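Local coordinates for esterase (Rhizomucor miehei CAU432, PDB 4WY8), which hydrolyses carboxylic esters as a carboxylesterase of the alpha/beta hydrolase fold, probably through a Ser-His-Asp triad, at residues E54-N59 / L68-P73; G47-Y52 / L107-R112; D197-D202 / L217-F222; V126-A131 / D223-D228. All blocks are in the same frame, centred on the assembly; numbering follows the deposited sequence.

How the contacts relate
Contacts 1 and 2 lie together at one edge of the central sheet, and contacts 3 and 4 lie together in another part of the fold, touching neither, where helix 215-225 is anchored. Contact 1 is partly buried and is built on backbone hydrogen bonds between strands 51-59 and 65-73. Contact 2 shares strand 51-59 and touches contact 1 directly, but it is a surface contact made of small apolar groups. Contacts 3 and 4 are both partly buried and hold successive parts of helix 215-225. Contact 3 relies on ring packing against a loop. Contact 4 adds hydrogen bonds, because there the helix ends and its carbonyls are available to donors.

Contact 1 of 4, residues E54-N59 / L68-P73; sequences EEKTIN and LTITRP
Glu54 and Lys56 each pair with the facing strand through two backbone hydrogen bonds. Glu54 N gives to Ile70 O, and Ile70 N returns a nearly straight bond to Glu54 O at 2.9 Å. Lys56 N gives to Leu68 O, and Leu68 N closes the pair on Lys56 O at 2.8 Å. Glu55 and Thr69 form the non-hydrogen-bonded pair between them.

This is a beta hairpin of strands 51-59 and 65-73 at one edge of the alpha/beta hydrolase sheet. Strand 51-59 is the outermost strand within the chain. Strand 65-73 is bonded on its other side to strand 114-118, as in the backbone bonding of Thr69 with Phe117. The two short segments run antiparallel with a marked twist, at 144°.

The polar side-chain contact is on the face of Glu55 and Thr69, which lie side by side. Glu55 bends at its second torsion (chi2 -81°), and this carries the carboxylate back over the neighbouring strand. Thr69 OG1 donates to Glu55 OE1 at 3.0 Å, on the syn side but 31° out of the carboxylate plane. The other oxygen, OE2, makes a salt bridge with Lys97, so both carboxylate oxygens have a partner.

On the opposite face, with Glu54, Lys56, Leu68 and Ile70, the touching groups are mostly carbon. Ile58 and Leu68 cross at about a right angle, with Ile58 CG2 3.7 Å from Leu68 CD1. Ile70 CD1 lies 4.0 Å from Lys56 CB. Helix 130-143 covers this face, with Trp141 against Lys56 and Ile58 and Ala138 against Leu68.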
loop_
_atom_site.group_PDB
_atom_site.type_symbol
_atom_site.label_atom_id
_atom_site.label_comp_id
_atom_site.label_asym_id
_atom_site.label_seq_id
_atom_site.Cartn_x
_atom_site.Cartn_y
_atom_site.Cartn_z
ATOM N N GLU A 54 0.034 26.751 14.290
ATOM C CA GLU A 54 -0.351 27.295 15.586
ATOM C C GLU A 54 0.324 26.523 16.701
ATOM O O GLU A 54 0.300 25.288 16.705
ATOM C CB GLU A 54 -1.879 27.240 15.769
ATOM C CG GLU A 54 -2.342 27.463 17.227
ATOM C CD GLU A 54 -3.871 27.420 17.416
ATOM O OE1 GLU A 54 -4.348 27.711 18.547
ATOM O OE2 GLU A 54 -4.588 27.040 16.457
ATOM N N GLU A 55 0.894 27.232 17.670
ATOM C CA GLU A 55 1.483 26.551 18.820
ATOM C C GLU A 55 0.467 26.682 19.951
ATOM O O GLU A 55 -0.006 27.774 20.256
ATOM C CB GLU A 55 2.856 27.131 19.209
ATOM C CG GLU A 55 3.961 26.985 18.140
ATOM C CD GLU A 55 4.618 25.597 18.118
ATOM O OE1 GLU A 55 4.219 24.733 18.922
ATOM O OE2 GLU A 55 5.535 25.359 17.290
ATOM N N LYS A 56 0.109 25.547 20.541
ATOM C CA LYS A 56 -0.965 25.477 21.523
ATOM C C LYS A 56 -0.544 24.745 22.778
ATOM O O LYS A 56 0.012 23.657 22.707
ATOM C CB LYS A 56 -2.196 24.788 20.915
ATOM C CG LYS A 56 -3.396 24.767 21.848
ATOM C CD LYS A 56 -4.459 25.774 21.479
ATOM C CE LYS A 56 -5.499 25.846 22.601
ATOM N NZ LYS A 56 -6.565 26.855 22.328
ATOM N N THR A 57 -0.817 25.328 23.938
ATOM C CA THR A 57 -0.464 24.671 25.185
ATOM C C THR A 57 -1.707 24.176 25.876
ATOM O O THR A 57 -2.643 24.952 26.088
ATOM C CB THR A 57 0.287 25.615 26.143
ATOM O OG1 THR A 57 1.553 25.976 25.576
ATOM C CG2 THR A 57 0.508 24.930 27.476
ATOM N N ILE A 58 -1.751 22.896 26.227
ATOM C CA ILE A 58 -2.867 22.474 27.045
ATOM C C ILE A 58 -2.303 22.290 28.454
ATOM O O ILE A 58 -1.273 21.639 28.660
ATOM C CB ILE A 58 -3.583 21.223 26.461
ATOM C CG1 ILE A 58 -2.689 20.009 26.339
ATOM C CG2 ILE A 58 -4.136 21.551 25.070
ATOM C CD1 ILE A 58 -3.396 18.866 25.590
ATOM N N ASN A 59 -2.995 22.906 29.411
ATOM C CA ASN A 59 -2.610 22.933 30.824
ATOM C C ASN A 59 -3.325 21.884 31.662
ATOM O O ASN A 59 -4.549 21.943 31.807
ATOM C CB ASN A 59 -2.885 24.323 31.404
ATOM C CG ASN A 59 -2.043 25.400 30.757
ATOM O OD1 ASN A 59 -0.830 25.458 30.957
ATOM N ND2 ASN A 59 -2.678 26.245 29.949
ATOM N N LEU A 68 1.463 21.302 22.045
ATOM C CA LEU A 68 0.925 20.861 20.766
ATOM C C LEU A 68 1.356 21.801 19.652
ATOM O O LEU A 68 1.371 23.023 19.842
ATOM C CB LEU A 68 -0.602 20.822 20.813
ATOM C CG LEU A 68 -1.217 20.068 21.995
ATOM C CD1 LEU A 68 -2.737 20.148 21.905
ATOM C CD2 LEU A 68 -0.756 18.627 22.066
ATOM N N THR A 69 1.744 21.235 18.511
ATOM C CA THR A 69 1.964 22.011 17.284
ATOM C C THR A 69 0.887 21.607 16.276
ATOM O O THR A 69 0.823 20.456 15.855
ATOM C CB THR A 69 3.389 21.769 16.709
ATOM O OG1 THR A 69 4.355 22.013 17.735
ATOM C CG2 THR A 69 3.684 22.686 15.569
ATOM N N ILE A 70 0.018 22.539 15.911
ATOM C CA ILE A 70 -1.091 22.231 15.029
ATOM C C ILE A 70 -0.900 22.848 13.658
ATOM O O ILE A 70 -0.817 24.076 13.526
ATOM C CB ILE A 70 -2.410 22.731 15.614
ATOM C CG1 ILE A 70 -2.540 22.262 17.064
ATOM C CG2 ILE A 70 -3.585 22.274 14.744
ATOM C CD1 ILE A 70 -3.709 22.863 17.792
ATOM N N THR A 71 -0.865 22.013 12.621
ATOM C CA THR A 71 -0.715 22.546 11.267
ATOM C C THR A 71 -1.984 22.288 10.450
ATOM O O THR A 71 -2.615 21.251 10.608
ATOM C CB THR A 71 0.531 21.930 10.550
ATOM O OG1 THR A 71 0.506 20.515 10.695
ATOM C CG2 THR A 71 1.838 22.447 11.164
ATOM N N ARG A 72 -2.392 23.241 9.613
ATOM C CA ARG A 72 -3.517 23.003 8.702
ATOM C C ARG A 72 -3.278 23.652 7.342
ATOM O O ARG A 72 -2.443 24.540 7.235
ATOM C CB ARG A 72 -4.851 23.469 9.335
ATOM C CG ARG A 72 -4.775 24.613 10.274
ATOM C CD ARG A 72 -6.014 24.713 11.200
ATOM N NE ARG A 72 -7.249 24.963 10.466
ATOM C CZ ARG A 72 -8.434 24.449 10.785
ATOM N NH1 ARG A 72 -9.502 24.749 10.050
ATOM N NH2 ARG A 72 -8.556 23.635 11.834
ATOM N N PRO A 73 -4.016 23.214 6.300
ATOM C CA PRO A 73 -3.798 23.865 5.003
ATOM C C PRO A 73 -4.198 25.335 5.087
ATOM O O PRO A 73 -5.020 25.682 5.947
ATOM C CB PRO A 73 -4.726 23.099 4.044
ATOM C CG PRO A 73 -5.134 21.842 4.771
ATOM C CD PRO A 73 -5.074 22.190 6.233
HETATM O O HOH W 1 4.013 23.870 21.170
#

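Contact 2 of 4, residues G47-Y52 / L107-R112; sequences GLPDVY and LTVRAR
Pro49 and Val109 are where the two backbones come nearest, with their CA atoms 7.2 Å apart, as an extended segment passes the last turn of a helix. Within the alpha/beta hydrolase fold, this joins the lead-in to edge strand 51-59 to the C-terminal end of helix 101-111. The contact is small and lies at the surface.

Val109 is the main bump. Both its methyls abut one corner of the proline ring: CG1 and CG2 are each 3.8 Å from Pro49 CB, and CG2 also reaches CG of that ring. The two side chains cross at about a right angle. CG1 of Val109 lies anti to its carbonyl carbon (chi1 -57°), which turns it also toward the backbone of Asp50, 3.8 Å from Val109 CG1 to Asp50 O.

Two residues on from Pro49, Val51 presents CG1 to the helix, crossing both Thr108 and Val109. The hydroxyl of Thr108 faces a different set of partners, Val104 O in its own helix and the hydroxyl of Thr71 on strand 65-73. Its methyl is thus the part that meets the strand, with Thr108 CG2 4.0 Å from Val51 CG1.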
loop_
_atom_site.group_PDB
_atom_site.type_symbol
_atom_site.label_atom_id
_atom_site.label_comp_id
_atom_site.label_asym_id
_atom_site.label_seq_id
_atom_site.Cartn_x
_atom_site.Cartn_y
_atom_site.Cartn_z
ATOM N N GLY A 47 10.430 22.709 -1.989
ATOM C CA GLY A 47 9.160 22.044 -2.222
ATOM C C GLY A 47 8.347 21.825 -0.959
ATOM O O GLY A 47 7.367 21.082 -0.957
ATOM N N LEU A 48 8.744 22.486 0.120
ATOM C CA LEU A 48 8.015 22.388 1.366
ATOM C C LEU A 48 6.656 23.103 1.234
ATOM O O LEU A 48 6.604 24.282 0.920
ATOM C CB LEU A 48 8.874 22.971 2.482
ATOM C CG LEU A 48 8.670 22.571 3.944
ATOM C CD1 LEU A 48 8.775 21.071 4.182
ATOM C CD2 LEU A 48 9.690 23.329 4.769
ATOM N N PRO A 49 5.552 22.383 1.481
ATOM C CA PRO A 49 4.212 22.967 1.377
ATOM C C PRO A 49 4.014 24.076 2.389
ATOM O O PRO A 49 4.657 24.072 3.434
ATOM C CB PRO A 49 3.273 21.789 1.686
ATOM C CG PRO A 49 4.108 20.565 1.544
ATOM C CD PRO A 49 5.499 20.979 1.915
ATOM N N ASP A 50 3.151 25.024 2.056
ATOM C CA ASP A 50 2.750 26.095 2.952
ATOM C C ASP A 50 1.635 25.651 3.892
ATOM O O ASP A 50 0.633 25.063 3.449
ATOM C CB ASP A 50 2.256 27.279 2.132
ATOM C CG ASP A 50 3.354 27.922 1.333
ATOM O OD1 ASP A 50 4.458 28.128 1.887
ATOM O OD2 ASP A 50 3.110 28.180 0.133
ATOM N N VAL A 51 1.787 25.944 5.180
ATOM C CA VAL A 51 0.760 25.564 6.134
ATOM C C VAL A 51 0.495 26.705 7.078
ATOM O O VAL A 51 1.356 27.549 7.320
ATOM C CB VAL A 51 1.147 24.292 6.970
ATOM C CG1 VAL A 51 1.404 23.060 6.062
ATOM C CG2 VAL A 51 2.353 24.567 7.864
ATOM N N TYR A 52 -0.711 26.718 7.619
ATOM C CA TYR A 52 -1.045 27.562 8.744
ATOM C C TYR A 52 -0.618 26.830 10.012
ATOM O O TYR A 52 -1.139 25.749 10.288
ATOM C CB TYR A 52 -2.550 27.877 8.753
ATOM C CG TYR A 52 -2.967 28.748 9.912
ATOM C CD1 TYR A 52 -3.144 30.112 9.746
ATOM C CD2 TYR A 52 -3.141 28.214 11.181
ATOM C CE1 TYR A 52 -3.504 30.924 10.818
ATOM C CE2 TYR A 52 -3.493 29.017 12.259
ATOM C CZ TYR A 52 -3.671 30.365 12.070
ATOM O OH TYR A 52 -4.027 31.146 13.147
ATOM N N LEU A 107 1.628 15.656 4.915
ATOM C CA LEU A 107 0.419 14.980 5.372
ATOM C C LEU A 107 -0.724 15.991 5.545
ATOM O O LEU A 107 -1.857 15.767 5.139
ATOM C CB LEU A 107 0.712 14.260 6.688
ATOM C CG LEU A 107 -0.419 13.430 7.303
ATOM C CD1 LEU A 107 -0.923 12.288 6.367
ATOM C CD2 LEU A 107 0.020 12.891 8.667
ATOM N N THR A 108 -0.394 17.118 6.150
ATOM C CA THR A 108 -1.335 18.203 6.345
ATOM C C THR A 108 -1.985 18.610 5.044
ATOM O O THR A 108 -3.226 18.641 4.962
ATOM C CB THR A 108 -0.656 19.436 6.957
ATOM O OG1 THR A 108 -0.138 19.112 8.261
ATOM C CG2 THR A 108 -1.652 20.595 7.034
ATOM N N VAL A 109 -1.191 18.916 4.012
ATOM C CA VAL A 109 -1.861 19.426 2.805
ATOM C C VAL A 109 -2.434 18.328 1.919
ATOM O O VAL A 109 -3.415 18.554 1.191
ATOM C CB VAL A 109 -0.927 20.299 1.936
ATOM C CG1 VAL A 109 -0.387 21.475 2.772
ATOM C CG2 VAL A 109 0.230 19.465 1.403
ATOM N N ARG A 110 -1.872 17.126 1.981
ATOM C CA ARG A 110 -2.416 16.053 1.152
ATOM C C ARG A 110 -3.730 15.536 1.736
ATOM O O ARG A 110 -4.651 15.247 1.007
ATOM C CB ARG A 110 -1.417 14.912 0.997
ATOM C CG ARG A 110 -0.191 15.289 0.166
ATOM C CD ARG A 110 0.714 14.081 -0.022
ATOM N NE ARG A 110 2.086 14.451 -0.369
ATOM C CZ ARG A 110 2.940 13.651 -1.006
ATOM N NH1 ARG A 110 2.558 12.431 -1.385
ATOM N NH2 ARG A 110 4.183 14.064 -1.247
ATOM N N ALA A 111 -3.817 15.432 3.054
ATOM C CA ALA A 111 -5.030 14.920 3.682
ATOM C C ALA A 111 -6.046 16.033 3.899
ATOM O O ALA A 111 -7.217 15.761 4.154
ATOM C CB ALA A 111 -4.700 14.239 5.018
ATOM N N ARG A 112 -5.596 17.281 3.774
ATOM C CA ARG A 112 -6.420 18.446 4.113
ATOM C C ARG A 112 -6.972 18.273 5.519
ATOM O O ARG A 112 -8.181 18.281 5.736
ATOM C CB ARG A 112 -7.549 18.656 3.087
ATOM C CG ARG A 112 -7.028 19.146 1.743
ATOM C CD ARG A 112 -8.135 19.629 0.796
ATOM N NE ARG A 112 -8.854 20.777 1.341
ATOM C CZ ARG A 112 -8.417 22.029 1.255
ATOM N NH1 ARG A 112 -7.264 22.290 0.649
ATOM N NH2 ARG A 112 -9.125 23.013 1.779
#

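Contact 3 of 4, residues D197-D202 / L217-F222; sequences DNFETD and LMVWFF
Phe199 is the knob of this contact. Its ring projects from the loop and settles against one side of helix 215-225, where Met218, Val219 and Phe222 form the hollow. Val219 supplies one wall. Its CG2 methyl sits over a face of the Phe199 ring, 4.1 Å from the centroid and 14° off the normal, a CH-pi contact. The opposite face of the ring is covered from within its own loop, by Asp197 O over the centre. The ring is therefore sandwiched between a methyl and a carbonyl oxygen.

Phe222 closes the far end of the hollow. The edge of Phe199 points at the face of Phe222 in an offset edge-to-face pair, with the planes at 74° and the centroids 5.5 Å apart. The closest atoms are Phe199 CZ and Phe222 CD2, at 3.6 Å. Met218 lines the floor through its CB, near Phe199 CE1.

In the alpha/beta hydrolase fold, this contact pins the loop after strand 188-191 to a helix that follows it. The short helix 202-206 lies between them in the chain.

A second, smaller bump comes from Asp197. Its CB rests over a face of the Phe222 ring, 3.8 Å from Phe222 CZ. With CG lying between the backbone N and the carbonyl carbon (chi1 72°), its carboxylate turns from the ring, and OD1 forms a salt bridge with Lys241. Trp92 makes a further edge-to-face pair with Phe222.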
loop_
_atom_site.group_PDB
_atom_site.type_symbol
_atom_site.label_atom_id
_atom_site.label_comp_id
_atom_site.label_asym_id
_atom_site.label_seq_id
_atom_site.Cartn_x
_atom_site.Cartn_y
_atom_site.Cartn_z
ATOM N N ASP A 197 10.642 -6.106 22.273
ATOM C CA ASP A 197 12.020 -5.908 22.691
ATOM C C ASP A 197 12.848 -7.160 22.422
ATOM O O ASP A 197 13.832 -7.426 23.106
ATOM C CB ASP A 197 12.092 -5.519 24.172
ATOM C CG ASP A 197 11.768 -6.694 25.118
ATOM O OD1 ASP A 197 11.031 -7.629 24.720
ATOM O OD2 ASP A 197 12.269 -6.682 26.262
ATOM N N ASN A 198 12.425 -7.986 21.483
ATOM C CA ASN A 198 13.301 -9.079 21.115
ATOM C C ASN A 198 14.260 -8.602 20.026
ATOM O O ASN A 198 13.848 -8.338 18.882
ATOM C CB ASN A 198 12.512 -10.299 20.660
ATOM C CG ASN A 198 13.418 -11.458 20.288
ATOM O OD1 ASN A 198 14.648 -11.355 20.371
ATOM N ND2 ASN A 198 12.818 -12.561 19.857
ATOM N N PHE A 199 15.540 -8.497 20.385
ATOM C CA PHE A 199 16.539 -7.955 19.472
ATOM C C PHE A 199 17.213 -9.039 18.659
ATOM O O PHE A 199 18.298 -8.823 18.098
ATOM C CB PHE A 199 17.599 -7.152 20.231
ATOM C CG PHE A 199 17.024 -6.107 21.126
ATOM C CD1 PHE A 199 16.235 -5.091 20.599
ATOM C CD2 PHE A 199 17.329 -6.088 22.477
ATOM C CE1 PHE A 199 15.706 -4.107 21.412
ATOM C CE2 PHE A 199 16.811 -5.105 23.307
ATOM C CZ PHE A 199 15.997 -4.106 22.775
ATOM N N GLU A 200 16.602 -10.216 18.624
ATOM C CA GLU A 200 17.124 -11.296 17.800
ATOM C C GLU A 200 16.070 -11.933 16.888
ATOM O O GLU A 200 16.159 -13.122 16.583
ATOM C CB GLU A 200 17.762 -12.353 18.685
ATOM C CG GLU A 200 18.927 -11.823 19.512
ATOM C CD GLU A 200 20.231 -11.800 18.718
ATOM O OE1 GLU A 200 20.225 -12.259 17.551
ATOM O OE2 GLU A 200 21.261 -11.322 19.256
ATOM N N THR A 201 15.076 -11.150 16.457
ATOM C CA THR A 201 14.156 -11.614 15.422
ATOM C C THR A 201 14.966 -11.737 14.145
ATOM O O THR A 201 16.093 -11.229 14.076
ATOM C CB THR A 201 12.951 -10.637 15.204
ATOM O OG1 THR A 201 13.423 -9.384 14.666
ATOM C CG2 THR A 201 12.182 -10.381 16.524
ATOM N N ASP A 202 14.417 -12.404 13.136
ATOM C CA ASP A 202 15.143 -12.579 11.878
ATOM C C ASP A 202 15.496 -11.261 11.183
ATOM O O ASP A 202 16.577 -11.150 10.587
ATOM C CB ASP A 202 14.352 -13.461 10.915
ATOM C CG ASP A 202 14.441 -14.927 11.268
ATOM O OD1 ASP A 202 15.029 -15.248 12.334
ATOM O OD2 ASP A 202 13.926 -15.753 10.477
ATOM N N LEU A 217 21.486 0.919 18.117
ATOM C CA LEU A 217 20.645 2.071 18.353
ATOM C C LEU A 217 19.322 1.680 19.060
ATOM O O LEU A 217 18.882 2.358 19.983
ATOM C CB LEU A 217 20.388 2.774 17.022
ATOM C CG LEU A 217 20.198 4.279 17.037
ATOM C CD1 LEU A 217 21.293 4.945 17.836
ATOM C CD2 LEU A 217 20.229 4.768 15.603
ATOM N N MET A 218 18.705 0.573 18.658
ATOM C CA MET A 218 17.468 0.155 19.319
ATOM C C MET A 218 17.734 -0.133 20.805
ATOM O O MET A 218 16.958 0.282 21.671
ATOM C CB MET A 218 16.858 -1.072 18.621
ATOM C CG MET A 218 16.046 -0.735 17.353
ATOM S SD MET A 218 14.778 0.543 17.623
ATOM C CE MET A 218 13.804 -0.219 18.935
ATOM N N VAL A 219 18.861 -0.787 21.096
ATOM C CA VAL A 219 19.245 -1.088 22.467
ATOM C C VAL A 219 19.456 0.178 23.269
ATOM O O VAL A 219 18.965 0.310 24.395
ATOM C CB VAL A 219 20.531 -1.958 22.502
ATOM C CG1 VAL A 219 21.102 -2.052 23.925
ATOM C CG2 VAL A 219 20.224 -3.341 21.939
ATOM N N TRP A 220 20.167 1.125 22.675
ATOM C CA TRP A 220 20.372 2.414 23.307
ATOM C C TRP A 220 19.039 3.150 23.635
ATOM O O TRP A 220 18.823 3.678 24.755
ATOM C CB TRP A 220 21.258 3.234 22.382
ATOM C CG TRP A 220 21.739 4.539 22.890
ATOM C CD1 TRP A 220 22.724 4.751 23.820
ATOM C CD2 TRP A 220 21.319 5.832 22.444
ATOM N NE1 TRP A 220 22.918 6.100 23.992
ATOM C CE2 TRP A 220 22.071 6.785 23.159
ATOM C CE3 TRP A 220 20.374 6.277 21.509
ATOM C CZ2 TRP A 220 21.896 8.160 22.984
ATOM C CZ3 TRP A 220 20.206 7.638 21.325
ATOM C CH2 TRP A 220 20.965 8.570 22.062
ATOM N N PHE A 221 18.147 3.169 22.655
ATOM C CA PHE A 221 16.820 3.751 22.828
ATOM C C PHE A 221 16.054 3.103 23.986
ATOM O O PHE A 221 15.583 3.778 24.901
ATOM C CB PHE A 221 16.012 3.579 21.553
ATOM C CG PHE A 221 16.431 4.480 20.428
ATOM C CD1 PHE A 221 16.892 5.763 20.678
ATOM C CD2 PHE A 221 16.288 4.055 19.109
ATOM C CE1 PHE A 221 17.238 6.595 19.625
ATOM C CE2 PHE A 221 16.620 4.872 18.053
ATOM C CZ PHE A 221 17.087 6.144 18.300
ATOM N N PHE A 222 15.938 1.784 23.943
ATOM C CA PHE A 222 15.239 1.057 25.003
ATOM C C PHE A 222 15.869 1.292 26.397
ATOM O O PHE A 222 15.150 1.443 27.405
ATOM C CB PHE A 222 15.239 -0.436 24.680
ATOM C CG PHE A 222 13.929 -0.954 24.103
ATOM C CD1 PHE A 222 12.842 -1.239 24.934
ATOM C CD2 PHE A 222 13.802 -1.191 22.738
ATOM C CE1 PHE A 222 11.631 -1.738 24.406
ATOM C CE2 PHE A 222 12.602 -1.688 22.195
ATOM C CZ PHE A 222 11.512 -1.959 23.036
#

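Contact 4 of 4, residues V126-A131 / D223-D228; sequences VRFPTA and DHYIPD
Phe128 and Tyr225 both carry CG anti to the backbone N (chi1 170° and -174°), and this swings the two side chains together. Phe128 CB lies over the centre of the Tyr225 ring, 3.9 Å from the centroid, in a CH-pi contact. The Phe128 ring then turns its edge toward the Tyr225 face, an offset edge-to-face pair with planes at 63°. Its CD1 is the atom nearest the phenol oxygen, at 3.5 Å from Tyr225 OH. Trp92 stacks on Tyr225. Ile226 lies alongside Phe128 and points the same way, with Ile226 CG1 3.6 Å from Phe128 CB.

The contact joins two helix ends of the alpha/beta hydrolase fold. Residues 126-129 lead into helix 130-143, with Pro129 as its N-cap residue after a cis peptide bond. Residues 223-225 are the last turn of helix 215-225, and Ile226 is the first residue to leave it.

Two carbonyls at that helix end accept bonds from the loop. The backbone N of Phe128 gives to Tyr225 O at 2.9 Å. Arg127 NH1 gives to His224 O at 2.7 Å, with the oxygen near the guanidinium plane. The donor meets that carbonyl well off its axis. The bend of Arg127 at its second torsion folds the chain over the helix end and brings NH1 to His224 O. Pro227 packs under one guanidinium face, its CG 3.3 Å from Arg127 NH1. Asp223 points away from the loop, and its carboxylate makes a salt bridge with Arg232, which also bonds Ile226 O.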
loop_
_atom_site.group_PDB
_atom_site.type_symbol
_atom_site.label_atom_id
_atom_site.label_comp_id
_atom_site.label_asym_id
_atom_site.label_seq_id
_atom_site.Cartn_x
_atom_site.Cartn_y
_atom_site.Cartn_z
ATOM N N VAL A 126 12.838 11.877 31.066
ATOM C CA VAL A 126 11.732 11.159 31.680
ATOM C C VAL A 126 11.847 9.711 31.225
ATOM O O VAL A 126 12.531 9.430 30.250
ATOM C CB VAL A 126 10.356 11.775 31.315
ATOM C CG1 VAL A 126 10.321 13.269 31.704
ATOM C CG2 VAL A 126 10.040 11.594 29.827
ATOM N N ARG A 127 11.188 8.793 31.916
ATOM C CA ARG A 127 11.186 7.406 31.504
ATOM C C ARG A 127 9.757 7.057 31.094
ATOM O O ARG A 127 8.828 7.843 31.292
ATOM C CB ARG A 127 11.645 6.464 32.639
ATOM C CG ARG A 127 12.921 6.875 33.361
ATOM C CD ARG A 127 14.164 6.631 32.502
ATOM N NE ARG A 127 15.392 6.932 33.242
ATOM C CZ ARG A 127 16.619 6.788 32.756
ATOM N NH1 ARG A 127 16.801 6.336 31.523
ATOM N NH2 ARG A 127 17.669 7.100 33.510
ATOM N N PHE A 128 9.601 5.895 30.494
ATOM C CA PHE A 128 8.300 5.253 30.397
ATOM C C PHE A 128 7.669 5.282 31.795
ATOM O O PHE A 128 8.383 5.070 32.789
ATOM C CB PHE A 128 8.490 3.823 29.861
ATOM C CG PHE A 128 7.274 2.960 29.936
ATOM C CD1 PHE A 128 6.266 3.085 28.993
ATOM C CD2 PHE A 128 7.167 1.979 30.918
ATOM C CE1 PHE A 128 5.143 2.289 29.057
ATOM C CE2 PHE A 128 6.055 1.167 30.984
ATOM C CZ PHE A 128 5.043 1.320 30.051
ATOM N N PRO A 129 6.352 5.567 31.895
ATOM C CA PRO A 129 5.391 5.821 30.818
ATOM C C PRO A 129 4.924 7.261 30.696
ATOM O O PRO A 129 3.771 7.511 30.328
ATOM C CB PRO A 129 4.208 4.941 31.221
ATOM C CG PRO A 129 4.192 5.071 32.728
ATOM C CD PRO A 129 5.657 5.237 33.158
ATOM N N THR A 130 5.818 8.204 30.943
ATOM C CA THR A 130 5.440 9.599 30.979
ATOM C C THR A 130 4.935 10.112 29.621
ATOM O O THR A 130 3.842 10.724 29.519
ATOM C CB THR A 130 6.636 10.434 31.422
ATOM O OG1 THR A 130 7.078 9.972 32.702
ATOM C CG2 THR A 130 6.280 11.903 31.500
ATOM N N ALA A 131 5.699 9.819 28.568
ATOM C CA ALA A 131 5.325 10.268 27.224
ATOM C C ALA A 131 3.965 9.721 26.816
ATOM O O ALA A 131 3.122 10.468 26.320
ATOM C CB ALA A 131 6.374 9.863 26.213
ATOM N N ASP A 223 17.204 1.361 26.449
ATOM C CA ASP A 223 17.890 1.541 27.727
ATOM C C ASP A 223 17.604 2.928 28.297
ATOM O O ASP A 223 17.479 3.088 29.509
ATOM C CB ASP A 223 19.402 1.314 27.592
ATOM C CG ASP A 223 19.767 -0.156 27.571
ATOM O OD1 ASP A 223 18.947 -0.975 28.040
ATOM O OD2 ASP A 223 20.868 -0.493 27.078
ATOM N N HIS A 224 17.509 3.939 27.440
ATOM C CA HIS A 224 17.082 5.250 27.957
ATOM C C HIS A 224 15.590 5.315 28.347
ATOM O O HIS A 224 15.228 6.007 29.303
ATOM C CB HIS A 224 17.368 6.366 26.948
ATOM C CG HIS A 224 18.809 6.781 26.878
ATOM N ND1 HIS A 224 19.514 7.230 27.978
ATOM C CD2 HIS A 224 19.663 6.862 25.831
ATOM C CE1 HIS A 224 20.742 7.551 27.615
ATOM N NE2 HIS A 224 20.861 7.330 26.318
ATOM N N TYR A 225 14.727 4.637 27.587
ATOM C CA TYR A 225 13.261 4.722 27.783
ATOM C C TYR A 225 12.766 3.884 28.972
ATOM O O TYR A 225 11.951 4.343 29.785
ATOM C CB TYR A 225 12.557 4.272 26.490
ATOM C CG TYR A 225 11.039 4.407 26.396
ATOM C CD1 TYR A 225 10.251 3.321 26.006
ATOM C CD2 TYR A 225 10.412 5.615 26.624
ATOM C CE1 TYR A 225 8.885 3.428 25.883
ATOM C CE2 TYR A 225 9.035 5.743 26.496
ATOM C CZ TYR A 225 8.284 4.644 26.124
ATOM O OH TYR A 225 6.914 4.758 25.995
ATOM N N ILE A 226 13.250 2.643 29.034
ATOM C CA ILE A 226 12.864 1.672 30.052
ATOM C C ILE A 226 14.108 0.994 30.600
ATOM O O ILE A 226 14.447 -0.118 30.168
ATOM C CB ILE A 226 11.914 0.599 29.467
ATOM C CG1 ILE A 226 10.778 1.260 28.691
ATOM C CG2 ILE A 226 11.300 -0.253 30.563
ATOM C CD1 ILE A 226 9.887 0.270 27.988
ATOM N N PRO A 227 14.788 1.645 31.558
ATOM C CA PRO A 227 16.061 1.135 32.094
ATOM C C PRO A 227 15.971 -0.251 32.708
ATOM O O PRO A 227 16.851 -1.102 32.505
ATOM C CB PRO A 227 16.423 2.157 33.183
ATOM C CG PRO A 227 15.729 3.414 32.758
ATOM C CD PRO A 227 14.426 2.947 32.144
ATOM N N ASP A 228 14.912 -0.482 33.466
ATOM C CA ASP A 228 14.769 -1.759 34.134
ATOM C C ASP A 228 13.925 -2.691 33.272
ATOM O O ASP A 228 12.739 -2.467 33.047
ATOM C CB ASP A 228 14.229 -1.526 35.544
ATOM C CG ASP A 228 15.326 -0.957 36.485
ATOM O OD1 ASP A 228 16.517 -1.304 36.284
ATOM O OD2 ASP A 228 15.024 -0.122 37.370
#